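Local structure of putative Transcriptional Regulator (2IA2) at residues Thr49-Thr52 with Ala53-Phe56; Leu57-Leu60 with Val61-Tyr65; Asp161-Asp164 with Ala165-Glu168; Glu185-Ala188 with Ala189-Val193. The protein is probably a dimeric transcription regulator of the IclR family, with a winged helix-turn-helix domain for binding DNA and a GAF-related C-terminal domain for sensing a ligand. All blocks are in the same frame, centred on the assembly; numbering follows the deposited sequence.

Contact 1 of 4, residues Thr49-Thr52 with Ala53-Phe56; sequences TRAT and ARRF
Thr49 and Ala53 close the first turn of helix 50-63, where Ala53 N bonds Thr49 O of the N-cap residue at 2.9 Å, and Arg54 N follows onto Arg50 O at 2.8 Å. The next two rungs, from Arg55 N to Ala51 O and from Phe56 N to Thr52 O, are weak. In the IclR winged helix-turn-helix this helix comes after helix 39-46 and is therefore probably the recognition helix. At its start the hydroxyls of Thr49 and Thr52 share a hydrogen bond, OG1 to OG1 2.9 Å. The side chains of Arg50 and Arg54 converge at an oblique angle, their NH2 atoms 3.5 Å apart and the guanidinium planes turned 69° to each other; Arg50 NH1 is bonded to Ser40. Water 1 donates to Ala51 O and accepts a weak bond from Arg54 NH1 at the edge of that guanidinium. Ala53 faces Leu39 and Ala43, while Phe56 packs on helix 18-28 and on Val17 of the second subunit. With CG of Phe56 beside its backbone N (chi1 -59°), the ring turns back along the helix and brings CD1 to 2.9 Å from Thr52 O.

Contact 2 of 4, residues Leu57-Leu60 with Val61-Tyr65; sequences LLTL and VELGY
Leu60 O accepts from two donors of the residues that follow, Tyr65 N at 3.0 Å and, weakly, Gly64 N; a backbone bond also joins Leu60 to Val66 at the start of strand 66-68. Gly64 N bonds Val61 O as well, at 3.0 Å. The preceding carbonyls each take one helical donor, Leu57 O from Val61 N (2.9 Å), Leu58 O from Glu62 N and Thr59 O from Leu63 N (2.8 Å). The bonds Tyr65 N to Leu60 O and Gly64 N to Val61 O make a Schellman motif that ends helix 50-63, with Gly64 at a phi of 90°, where a CB would jam against the carbonyl of Leu63. The chain then passes directly into the wing. The hydrophobic pair usual in this motif is present too, Leu60 CD2 meeting Tyr65 CB at 4.1 Å with the two side chains crossing at about a right angle. Thr76 OG1 bonds Gly64 O and, weakly, Tyr65 O. Thr59 lies beside Leu63, CG2 to CD1 4.0 Å; its chi1 of -59° turns OG1 back to Arg55 O, and the same hydroxyl accepts from Val17 N of the second subunit. Tyr65 OH has a weak bond with Arg28 NH1 of that subunit.

Contact 3 of 4, residues Asp161-Asp164 with Ala165-Glu168; sequences DELD and AYLE
Glu162 O and Tyr166 N form a nearly linear bond of 2.9 Å (N-H...O 171°) in helix 160-169, a short amphipathic helix of the IclR C-terminal domain, which belongs to the GAF clan. The other backbone bonds keep the same i to i+4 spacing: Leu167 N to Leu163 O, Glu168 N to Asp164 O and, slightly longer, Ala165 N to Asp161 O.

Apolar contacts gather on one side of the helix. Leu163 and Leu167 meet at an oblique angle, CG of Leu163 lying 4.1 Å from CD1 of Leu167, and they form a buried ridge against helix 183-196, where Leu167 rests on Leu186 and on the chain of Lys187. Leu163 reaches forward because its CG is anti to the backbone N (chi1 177°), which also brings its CD1 to 4.4 Å from Tyr166 CD2. Tyr166 itself packs on Ala119 and Tyr146.

The exposed side carries Asp161, Glu162, Asp164 and Glu168, with Ala165 among them. Asp161 OD1 reaches the next backbone N, that of Glu162, at 2.9 Å, a bent and weak bond; so near the start of the helix, its negative charge is probably eased by the helix dipole. Asp164 OD1 has a long, weak ion pair with Lys187 NZ. Leu163 O, besides accepting from Leu167 N, has Leu167 CG 3.3 Å away and the edge of the Tyr166 ring beside it, with CD2 at 4.0 Å.

Contact 4 of 4, residues Glu185-Ala188 with Ala189-Val193; sequences ELKA and AILAV
From Glu185 to Ala192 the backbone is regular alpha-helix, with Ala189 N bonding Glu185 O, Ile190 N bonding Leu186 O, Leu191 N bonding Lys187 O and Ala192 N bonding Ala188 O at 2.9 to 3.0 Å; Val193 N continues the series onto Ala189 O at 3.2 Å. The closest side-chain approach is between Leu186 and Ile190, whose CD1 atoms are 3.6 Å apart. Each chain supplies its outer methyl by a different route. In Leu186 the CG lies anti to the backbone N (chi1 174°), which swings the branch forward along the helix; in Ile190 the CG1 branch stands beside its own backbone N (chi1 -71°) and turns back to meet it. Ile190 CD1 therefore also sits 3.6 Å from Leu186 O, close to a carbonyl oxygen that already accepts from Ile190 N. Both residues are buried. In the GAF-related domain, side chains of helix 183-196 touch both helix 149-156 and helix 160-169: Ile190 packs on Leu155 and Ala156, Val193 on Val153, and Leu186 on Arg152, Tyr146 and Leu167. A second pair follows the neighbouring flank. Lys187 is extended as far as CE and bends only at its last torsion (chi4 -44°), placing NZ 4.1 Å from Leu191 CD1; NZ also makes a long, weak ion pair with Asp164 on helix 160-169. Leu191 in turn sets CG 3.2 Å from Lys187 O. Ala188 and Ala192 are exposed together with Glu185, whereas Ala189 CB packs on Ile180 and lies 3.5 Å from Leu186 O.

How the contacts relate
Contacts 1 and 2 are successive halves of helix 50-63 in the DNA-binding domain, and both touch the second subunit. The first is a mostly exposed, cationic helix start, the second a more buried, largely apolar helix end. Contacts 3 and 4 lie in the C-terminal domain, and neither touches the other subunit; the centres of contacts 2 and 3 are about 58 Å apart. They occupy consecutive helices, whose leucines touch (Leu167 CD2 to Leu186 CD2 3.9 Å). Contact 3 shows solvent a row of acids, whereas contact 4 exposes Glu185 and two alanines. Threonine hydroxyls do bonding work only in the first pair; the second combines helical bonds and mostly aliphatic packing with one long, weak ion pair between the helices.

Contact 1 of 4, residues Thr49-Thr52 with Ala53-Phe56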
loop_
_atom_site.group_PDB
_atom_site.type_symbol
_atom_site.label_atom_id
_atom_site.label_comp_id
_atom_site.label_asym_id
_atom_site.label_seq_id
_atom_site.Cartn_x
_atom_site.Cartn_y
_atom_site.Cartn_z
ATOM N N THR A 49 -31.585 8.521 -5.263
ATOM C CA THR A 49 -32.543 8.566 -6.377
ATOM C C THR A 49 -31.771 9.006 -7.622
ATOM O O THR A 49 -30.631 9.445 -7.515
ATOM C CB THR A 49 -33.633 9.589 -6.115
ATOM O OG1 THR A 49 -33.024 10.861 -5.919
ATOM C CG2 THR A 49 -34.425 9.270 -4.774
ATOM N N ARG A 50 -32.385 8.914 -8.791
ATOM C CA ARG A 50 -31.747 9.409 -10.020
ATOM C C ARG A 50 -31.379 10.910 -9.888
ATOM O O ARG A 50 -30.223 11.302 -10.186
ATOM C CB ARG A 50 -32.640 9.128 -11.235
ATOM C CG ARG A 50 -32.867 7.625 -11.503
ATOM C CD ARG A 50 -33.815 7.387 -12.672
ATOM N NE ARG A 50 -33.570 8.300 -13.809
ATOM C CZ ARG A 50 -32.740 8.066 -14.829
ATOM N NH1 ARG A 50 -32.035 6.933 -14.905
ATOM N NH2 ARG A 50 -32.632 8.970 -15.809
ATOM N N ALA A 51 -32.303 11.719 -9.363
ATOM C CA ALA A 51 -32.056 13.185 -9.274
ATOM C C ALA A 51 -30.907 13.542 -8.314
ATOM O O ALA A 51 -30.064 14.417 -8.644
ATOM C CB ALA A 51 -33.337 13.958 -8.911
ATOM N N THR A 52 -30.846 12.883 -7.148
ATOM C CA THR A 52 -29.747 13.156 -6.224
ATOM C C THR A 52 -28.433 12.560 -6.741
ATOM O O THR A 52 -27.432 13.259 -6.745
ATOM C CB THR A 52 -30.014 12.722 -4.770
ATOM O OG1 THR A 52 -30.412 11.363 -4.775
ATOM C CG2 THR A 52 -31.175 13.561 -4.140
ATOM N N ALA A 53 -28.441 11.303 -7.183
ATOM C CA ALA A 53 -27.240 10.703 -7.794
ATOM C C ALA A 53 -26.664 11.526 -8.958
ATOM O O ALA A 53 -25.439 11.665 -9.072
ATOM C CB ALA A 53 -27.536 9.230 -8.263
ATOM N N ARG A 54 -27.546 12.027 -9.840
ATOM C CA ARG A 54 -27.143 12.807 -11.003
ATOM C C ARG A 54 -26.290 14.015 -10.606
ATOM O O ARG A 54 -25.236 14.268 -11.223
ATOM C CB ARG A 54 -28.342 13.252 -11.832
ATOM C CG ARG A 54 -27.962 14.119 -13.040
ATOM C CD ARG A 54 -29.191 14.648 -13.824
ATOM N NE ARG A 54 -30.005 13.563 -14.378
ATOM C CZ ARG A 54 -31.214 13.182 -13.942
ATOM N NH1 ARG A 54 -31.844 13.779 -12.925
ATOM N NH2 ARG A 54 -31.803 12.171 -14.547
ATOM N N ARG A 55 -26.740 14.739 -9.574
ATOM C CA ARG A 55 -26.033 15.921 -9.076
ATOM C C ARG A 55 -24.602 15.559 -8.698
ATOM O O ARG A 55 -23.683 16.273 -9.058
ATOM C CB ARG A 55 -26.744 16.559 -7.875
ATOM C CG ARG A 55 -28.016 17.333 -8.241
ATOM C CD ARG A 55 -28.556 18.237 -7.048
ATOM N NE ARG A 55 -27.724 19.431 -6.754
ATOM C CZ ARG A 55 -27.036 19.647 -5.622
ATOM N NH1 ARG A 55 -27.035 18.755 -4.618
ATOM N NH2 ARG A 55 -26.341 20.774 -5.495
ATOM N N PHE A 56 -24.417 14.457 -7.984
ATOM C CA PHE A 56 -23.088 14.064 -7.577
ATOM C C PHE A 56 -22.235 13.602 -8.766
ATOM O O PHE A 56 -21.083 14.030 -8.915
ATOM C CB PHE A 56 -23.142 13.006 -6.458
ATOM C CG PHE A 56 -23.855 13.495 -5.254
ATOM C CD1 PHE A 56 -25.144 13.064 -4.973
ATOM C CD2 PHE A 56 -23.276 14.471 -4.442
ATOM C CE1 PHE A 56 -25.835 13.574 -3.888
ATOM C CE2 PHE A 56 -23.966 14.980 -3.351
ATOM C CZ PHE A 56 -25.255 14.544 -3.085
HETATM O O HOH W 1 -30.484 15.999 -10.617
#

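Contact 2 of 4, residues Leu57-Leu60 with Val61-Tyr65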
loop_
_atom_site.group_PDB
_atom_site.type_symbol
_atom_site.label_atom_id
_atom_site.label_comp_id
_atom_site.label_asym_id
_atom_site.label_seq_id
_atom_site.Cartn_x
_atom_site.Cartn_y
_atom_site.Cartn_z
ATOM N N LEU A 57 -22.809 12.738 -9.596
ATOM C CA LEU A 57 -22.150 12.283 -10.799
ATOM C C LEU A 57 -21.740 13.462 -11.672
ATOM O O LEU A 57 -20.635 13.479 -12.200
ATOM C CB LEU A 57 -23.031 11.342 -11.595
ATOM C CG LEU A 57 -23.095 9.933 -11.028
ATOM C CD1 LEU A 57 -24.261 9.188 -11.698
ATOM C CD2 LEU A 57 -21.711 9.182 -11.189
ATOM N N LEU A 58 -22.600 14.460 -11.832
ATOM C CA LEU A 58 -22.221 15.565 -12.740
ATOM C C LEU A 58 -21.140 16.444 -12.140
ATOM O O LEU A 58 -20.324 17.015 -12.852
ATOM C CB LEU A 58 -23.427 16.393 -13.192
ATOM C CG LEU A 58 -24.459 15.664 -14.073
ATOM C CD1 LEU A 58 -25.658 16.584 -14.444
ATOM C CD2 LEU A 58 -23.785 15.076 -15.318
ATOM N N THR A 59 -21.093 16.512 -10.821
ATOM C CA THR A 59 -20.027 17.269 -10.182
ATOM C C THR A 59 -18.751 16.522 -10.371
ATOM O O THR A 59 -17.767 17.099 -10.787
ATOM C CB THR A 59 -20.337 17.540 -8.705
ATOM O OG1 THR A 59 -21.559 18.276 -8.658
ATOM C CG2 THR A 59 -19.249 18.378 -8.043
ATOM N N LEU A 60 -18.760 15.215 -10.133
ATOM C CA LEU A 60 -17.551 14.403 -10.360
ATOM C C LEU A 60 -17.040 14.405 -11.791
ATOM O O LEU A 60 -15.846 14.406 -12.016
ATOM C CB LEU A 60 -17.755 12.955 -9.877
ATOM C CG LEU A 60 -17.978 12.832 -8.379
ATOM C CD1 LEU A 60 -18.523 11.430 -8.002
ATOM C CD2 LEU A 60 -16.687 13.140 -7.624
ATOM N N VAL A 61 -17.933 14.358 -12.769
ATOM C CA VAL A 61 -17.530 14.567 -14.153
ATOM C C VAL A 61 -16.835 15.951 -14.350
ATOM O O VAL A 61 -15.761 16.041 -14.970
ATOM C CB VAL A 61 -18.709 14.409 -15.113
ATOM C CG1 VAL A 61 -18.311 14.901 -16.487
ATOM C CG2 VAL A 61 -19.151 12.938 -15.209
ATOM N N GLU A 62 -17.471 17.022 -13.856
ATOM C CA GLU A 62 -16.891 18.354 -13.913
ATOM C C GLU A 62 -15.490 18.398 -13.273
ATOM O O GLU A 62 -14.559 18.998 -13.829
ATOM C CB GLU A 62 -17.853 19.373 -13.253
ATOM C CG GLU A 62 -17.574 20.819 -13.596
ATOM C CD GLU A 62 -18.860 21.708 -13.680
ATOM O OE1 GLU A 62 -20.020 21.261 -13.349
ATOM O OE2 GLU A 62 -18.698 22.895 -14.082
ATOM N N LEU A 63 -15.338 17.750 -12.114
ATOM C CA LEU A 63 -14.072 17.677 -11.409
ATOM C C LEU A 63 -13.055 16.750 -12.067
ATOM O O LEU A 63 -11.885 16.792 -11.718
ATOM C CB LEU A 63 -14.303 17.262 -9.959
ATOM C CG LEU A 63 -15.026 18.323 -9.128
ATOM C CD1 LEU A 63 -15.346 17.824 -7.766
ATOM C CD2 LEU A 63 -14.133 19.590 -9.007
ATOM N N GLY A 64 -13.466 15.902 -13.003
ATOM C CA GLY A 64 -12.489 15.053 -13.709
ATOM C C GLY A 64 -12.225 13.701 -13.066
ATOM O O GLY A 64 -11.337 12.943 -13.523
ATOM N N TYR A 65 -13.043 13.373 -12.056
ATOM C CA TYR A 65 -12.956 12.105 -11.338
ATOM C C TYR A 65 -13.809 11.035 -12.007
ATOM O O TYR A 65 -13.541 9.819 -11.852
ATOM C CB TYR A 65 -13.423 12.271 -9.895
ATOM C CG TYR A 65 -12.446 13.052 -9.050
ATOM C CD1 TYR A 65 -12.734 14.327 -8.617
ATOM C CD2 TYR A 65 -11.240 12.497 -8.661
ATOM C CE1 TYR A 65 -11.828 15.060 -7.815
ATOM C CE2 TYR A 65 -10.326 13.222 -7.868
ATOM C CZ TYR A 65 -10.624 14.493 -7.455
ATOM O OH TYR A 65 -9.699 15.197 -6.698
#

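Contact 3 of 4, residues Asp161-Asp164 with Ala165-Glu168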
loop_
_atom_site.group_PDB
_atom_site.type_symbol
_atom_site.label_atom_id
_atom_site.label_comp_id
_atom_site.label_asym_id
_atom_site.label_seq_id
_atom_site.Cartn_x
_atom_site.Cartn_y
_atom_site.Cartn_z
ATOM N N ASP A 161 9.092 -27.516 9.571
ATOM C CA ASP A 161 10.502 -27.914 9.478
ATOM C C ASP A 161 11.393 -26.820 10.023
ATOM O O ASP A 161 12.431 -27.108 10.612
ATOM C CB ASP A 161 10.954 -28.361 8.068
ATOM C CG ASP A 161 10.574 -27.376 6.953
ATOM O OD1 ASP A 161 10.002 -26.288 7.228
ATOM O OD2 ASP A 161 10.834 -27.724 5.769
ATOM N N GLU A 162 10.967 -25.572 9.840
ATOM C CA GLU A 162 11.712 -24.419 10.381
ATOM C C GLU A 162 11.590 -24.339 11.886
ATOM O O GLU A 162 12.596 -24.147 12.570
ATOM C CB GLU A 162 11.275 -23.099 9.744
ATOM C CG GLU A 162 11.517 -23.065 8.256
ATOM C CD GLU A 162 11.240 -21.727 7.629
ATOM O OE1 GLU A 162 10.915 -20.774 8.366
ATOM O OE2 GLU A 162 11.366 -21.631 6.382
ATOM N N LEU A 163 10.381 -24.508 12.407
ATOM C CA LEU A 163 10.195 -24.584 13.850
ATOM C C LEU A 163 11.072 -25.664 14.516
ATOM O O LEU A 163 11.716 -25.424 15.537
ATOM C CB LEU A 163 8.720 -24.809 14.190
ATOM C CG LEU A 163 8.414 -24.970 15.678
ATOM C CD1 LEU A 163 8.859 -23.735 16.467
ATOM C CD2 LEU A 163 6.924 -25.244 15.884
ATOM N N ASP A 164 11.072 -26.865 13.936
ATOM C CA ASP A 164 11.815 -28.009 14.491
ATOM C C ASP A 164 13.310 -27.744 14.471
ATOM O O ASP A 164 13.997 -28.075 15.402
ATOM C CB ASP A 164 11.443 -29.303 13.738
ATOM C CG ASP A 164 10.118 -29.920 14.241
ATOM O OD1 ASP A 164 9.876 -29.833 15.476
ATOM O OD2 ASP A 164 9.339 -30.511 13.429
ATOM N N ALA A 165 13.784 -27.104 13.405
ATOM C CA ALA A 165 15.176 -26.662 13.258
ATOM C C ALA A 165 15.567 -25.652 14.321
ATOM O O ALA A 165 16.632 -25.764 14.930
ATOM C CB ALA A 165 15.372 -26.039 11.882
ATOM N N TYR A 166 14.725 -24.635 14.485
ATOM C CA TYR A 166 14.884 -23.640 15.538
ATOM C C TYR A 166 15.005 -24.277 16.927
ATOM O O TYR A 166 15.844 -23.862 17.753
ATOM C CB TYR A 166 13.684 -22.672 15.527
ATOM C CG TYR A 166 13.603 -21.891 16.811
ATOM C CD1 TYR A 166 14.378 -20.741 16.994
ATOM C CD2 TYR A 166 12.789 -22.305 17.844
ATOM C CE1 TYR A 166 14.312 -19.998 18.154
ATOM C CE2 TYR A 166 12.713 -21.575 19.024
ATOM C CZ TYR A 166 13.478 -20.434 19.176
ATOM O OH TYR A 166 13.427 -19.721 20.354
ATOM N N LEU A 167 14.152 -25.266 17.188
ATOM C CA LEU A 167 14.072 -25.885 18.499
ATOM C C LEU A 167 15.258 -26.800 18.732
ATOM O O LEU A 167 15.735 -26.904 19.849
ATOM C CB LEU A 167 12.792 -26.686 18.649
ATOM C CG LEU A 167 11.514 -25.886 18.831
ATOM C CD1 LEU A 167 10.346 -26.852 18.731
ATOM C CD2 LEU A 167 11.559 -25.175 20.190
ATOM N N GLU A 168 15.733 -27.444 17.668
ATOM C CA GLU A 168 16.983 -28.220 17.732
ATOM C C GLU A 168 18.204 -27.351 18.101
ATOM O O GLU A 168 19.007 -27.715 18.944
ATOM C CB GLU A 168 17.216 -28.913 16.385
ATOM C CG GLU A 168 18.018 -30.204 16.462
ATOM C CD GLU A 168 17.944 -31.007 15.158
ATOM O OE1 GLU A 168 17.032 -30.739 14.311
ATOM O OE2 GLU A 168 18.802 -31.914 14.980
#

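Contact 4 of 4, residues Glu185-Ala188 with Ala189-Val193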
loop_
_atom_site.group_PDB
_atom_site.type_symbol
_atom_site.label_atom_id
_atom_site.label_comp_id
_atom_site.label_asym_id
_atom_site.label_seq_id
_atom_site.Cartn_x
_atom_site.Cartn_y
_atom_site.Cartn_z
ATOM N N GLU A 185 8.385 -29.267 26.122
ATOM C CA GLU A 185 7.415 -28.413 26.796
ATOM C C GLU A 185 7.308 -27.049 26.091
ATOM O O GLU A 185 6.220 -26.477 25.990
ATOM C CB GLU A 185 7.836 -28.213 28.243
ATOM C CG GLU A 185 6.774 -27.588 29.109
ATOM C CD GLU A 185 7.308 -27.194 30.465
ATOM O OE1 GLU A 185 8.465 -27.575 30.808
ATOM O OE2 GLU A 185 6.562 -26.488 31.186
ATOM N N LEU A 186 8.436 -26.555 25.590
ATOM C CA LEU A 186 8.422 -25.329 24.812
ATOM C C LEU A 186 7.645 -25.506 23.514
ATOM O O LEU A 186 6.814 -24.679 23.194
ATOM C CB LEU A 186 9.835 -24.809 24.533
ATOM C CG LEU A 186 9.973 -23.595 23.585
ATOM C CD1 LEU A 186 9.141 -22.364 24.010
ATOM C CD2 LEU A 186 11.431 -23.223 23.520
ATOM N N LYS A 187 7.910 -26.580 22.774
ATOM C CA LYS A 187 7.199 -26.853 21.536
ATOM C C LYS A 187 5.693 -26.904 21.792
ATOM O O LYS A 187 4.900 -26.427 20.975
ATOM C CB LYS A 187 7.645 -28.205 20.981
ATOM C CG LYS A 187 7.261 -28.488 19.547
ATOM C CD LYS A 187 7.658 -29.915 19.230
ATOM C CE LYS A 187 7.719 -30.213 17.732
ATOM N NZ LYS A 187 6.594 -29.664 16.994
ATOM N N ALA A 188 5.316 -27.506 22.919
ATOM C CA ALA A 188 3.909 -27.639 23.296
ATOM C C ALA A 188 3.267 -26.276 23.570
ATOM O O ALA A 188 2.143 -26.028 23.145
ATOM C CB ALA A 188 3.783 -28.535 24.506
ATOM N N ALA A 189 3.980 -25.403 24.287
ATOM C CA ALA A 189 3.501 -24.057 24.557
ATOM C C ALA A 189 3.314 -23.280 23.239
ATOM O O ALA A 189 2.329 -22.557 23.069
ATOM C CB ALA A 189 4.456 -23.341 25.484
ATOM N N ILE A 190 4.234 -23.470 22.290
ATOM C CA ILE A 190 4.150 -22.825 20.974
ATOM C C ILE A 190 2.975 -23.346 20.130
ATOM O O ILE A 190 2.288 -22.564 19.490
ATOM C CB ILE A 190 5.473 -22.937 20.194
ATOM C CG1 ILE A 190 6.539 -22.047 20.837
ATOM C CG2 ILE A 190 5.269 -22.591 18.751
ATOM C CD1 ILE A 190 7.959 -22.508 20.601
ATOM N N LEU A 191 2.758 -24.664 20.116
ATOM C CA LEU A 191 1.605 -25.214 19.418
ATOM C C LEU A 191 0.283 -24.799 20.103
ATOM O O LEU A 191 -0.712 -24.611 19.406
ATOM C CB LEU A 191 1.695 -26.751 19.257
ATOM C CG LEU A 191 2.966 -27.346 18.626
ATOM C CD1 LEU A 191 2.877 -28.909 18.534
ATOM C CD2 LEU A 191 3.269 -26.726 17.283
ATOM N N ALA A 192 0.264 -24.659 21.433
ATOM C CA ALA A 192 -0.951 -24.144 22.106
ATOM C C ALA A 192 -1.297 -22.738 21.572
ATOM O O ALA A 192 -2.441 -22.443 21.285
ATOM C CB ALA A 192 -0.778 -24.117 23.610
ATOM N N VAL A 193 -0.286 -21.888 21.404
ATOM C CA VAL A 193 -0.457 -20.565 20.809
ATOM C C VAL A 193 -1.063 -20.658 19.420
ATOM O O VAL A 193 -1.902 -19.873 19.050
ATOM C CB VAL A 193 0.906 -19.831 20.706
ATOM C CG1 VAL A 193 0.744 -18.507 19.973
ATOM C CG2 VAL A 193 1.490 -19.621 22.098
#